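Local coordinates for protein transcriptional regulator ComR (Streptococcus vestibularis F0396, PDB 6HU8) that probably binds DNA as a competence transcription regulator of the RNPP family, pairing a helix-turn-helix domain with a peptide-binding TPR domain, at residues A[194-199]-A[233-238]. Sequence-based numbering, arbitrary orientation.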
# COMPACT_ATOMS: atom_id res chain seq x y z
N GLN A 194 -4.96 9.29 -9.33
CA GLN A 194 -4.78 9.91 -8.01
C GLN A 194 -4.08 11.25 -8.14
O GLN A 194 -3.10 11.39 -8.89
CB GLN A 194 -4.00 8.99 -7.07
CG GLN A 194 -4.73 7.69 -6.74
CD GLN A 194 -6.12 7.93 -6.19
OE1 GLN A 194 -6.29 8.53 -5.13
NE2 GLN A 194 -7.13 7.47 -6.92
N ASN A 195 -4.59 12.24 -7.42
CA ASN A 195 -3.90 13.51 -7.32
C ASN A 195 -2.53 13.27 -6.72
O ASN A 195 -2.35 12.35 -5.93
CB ASN A 195 -4.69 14.52 -6.49
CG ASN A 195 -3.91 15.80 -6.23
OD1 ASN A 195 -3.54 16.52 -7.16
ND2 ASN A 195 -3.64 16.08 -4.95
N ILE A 196 -1.55 14.09 -7.11
CA ILE A 196 -0.22 14.02 -6.53
C ILE A 196 -0.04 15.21 -5.58
O ILE A 196 0.07 16.34 -6.03
CB ILE A 196 0.87 14.01 -7.63
CG1 ILE A 196 0.57 12.93 -8.67
CG2 ILE A 196 2.25 13.80 -7.00
CD1 ILE A 196 1.60 12.86 -9.80
N PRO A 197 -0.03 14.94 -4.27
CA PRO A 197 0.02 15.99 -3.24
C PRO A 197 1.43 16.35 -2.80
O PRO A 197 2.39 15.71 -3.23
CB PRO A 197 -0.74 15.35 -2.08
CG PRO A 197 -0.33 13.90 -2.18
CD PRO A 197 -0.19 13.60 -3.67
N THR A 198 1.54 17.36 -1.95
CA THR A 198 2.79 17.67 -1.24
C THR A 198 2.81 16.84 0.05
O THR A 198 2.33 17.27 1.10
CB THR A 198 2.92 19.18 -0.92
OG1 THR A 198 3.26 19.88 -2.13
CG2 THR A 198 4.03 19.44 0.09
N ASP A 199 3.36 15.64 -0.08
CA ASP A 199 3.35 14.64 0.99
C ASP A 199 4.20 13.48 0.52
O ASP A 199 3.74 12.62 -0.25
CB ASP A 199 1.93 14.19 1.31
CG ASP A 199 1.87 13.11 2.39
OD1 ASP A 199 2.90 12.77 3.00
OD2 ASP A 199 0.76 12.60 2.63
N LEU A 233 4.91 8.04 -12.91
CA LEU A 233 6.11 7.83 -12.10
C LEU A 233 7.03 9.05 -12.12
O LEU A 233 7.53 9.49 -11.07
CB LEU A 233 6.87 6.60 -12.58
CG LEU A 233 6.32 5.25 -12.16
CD1 LEU A 233 6.82 4.23 -13.15
CD2 LEU A 233 6.80 4.93 -10.75
N LEU A 234 7.25 9.61 -13.31
CA LEU A 234 8.10 10.78 -13.46
C LEU A 234 7.43 12.00 -12.83
O LEU A 234 8.11 12.86 -12.24
CB LEU A 234 8.41 11.03 -14.95
CG LEU A 234 9.29 9.99 -15.65
CD1 LEU A 234 9.57 10.40 -17.09
CD2 LEU A 234 10.60 9.79 -14.91
N ALA A 235 6.11 12.09 -12.94
CA ALA A 235 5.37 13.19 -12.30
C ALA A 235 5.48 13.15 -10.78
O ALA A 235 5.61 14.21 -10.14
CB ALA A 235 3.90 13.15 -12.70
N VAL A 236 5.45 11.96 -10.19
CA VAL A 236 5.62 11.86 -8.73
C VAL A 236 7.04 12.26 -8.33
O VAL A 236 7.23 13.02 -7.37
CB VAL A 236 5.33 10.45 -8.21
CG1 VAL A 236 5.67 10.35 -6.73
CG2 VAL A 236 3.87 10.09 -8.45
N ILE A 237 8.03 11.75 -9.06
CA ILE A 237 9.43 12.12 -8.81
C ILE A 237 9.61 13.63 -8.89
O ILE A 237 10.28 14.23 -8.04
CB ILE A 237 10.38 11.43 -9.81
CG1 ILE A 237 10.53 9.94 -9.46
CG2 ILE A 237 11.75 12.12 -9.83
CD1 ILE A 237 11.19 9.10 -10.55
N GLU A 238 8.99 14.25 -9.88
CA GLU A 238 9.05 15.70 -10.05
C GLU A 238 8.46 16.45 -8.85
O GLU A 238 9.04 17.45 -8.40
CB GLU A 238 8.32 16.12 -11.32
CG GLU A 238 8.44 17.61 -11.61
CD GLU A 238 9.88 18.06 -11.76
OE1 GLU A 238 10.61 17.47 -12.59
OE2 GLU A 238 10.30 18.99 -11.03
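I196, in the extended linker 194-199, faces one turn of helix 226-240, its CA 6.6 Å from the CA of V236, and no backbone hydrogen bond crosses that gap. The contact is small, with 126 Å² buried in total, and rests on one methyl group. CD1 of I196 meets CB of A235 at 3.7 Å and CG2 of V236 at 3.8 Å, so a single tip bridges two consecutive helix residues. Its reach follows from the torsions: CG1 stands beside the backbone N (chi1 -51°) and CD1 continues the chain fully extended (chi2 179°), while the CA–CB bond itself is aimed at the helix. A235 also directs its CB at the linker. V236 offers the branch lying beside its own backbone N, and its side chain meets that of I196 at a slant. Polar ties flank this apolar point: K232 and K239, both on the same helix, donate through NZ to the carbonyl oxygens of Q194 and I196 respectively. The linker runs from helix 181-192 to helix 200-219, where D199 is the N-cap; the I196 contact and the two lysine bonds attach it to helix 226-240, which follows 200-219 in the TPR domain and whose L234 and I237 pack against helix 246-261.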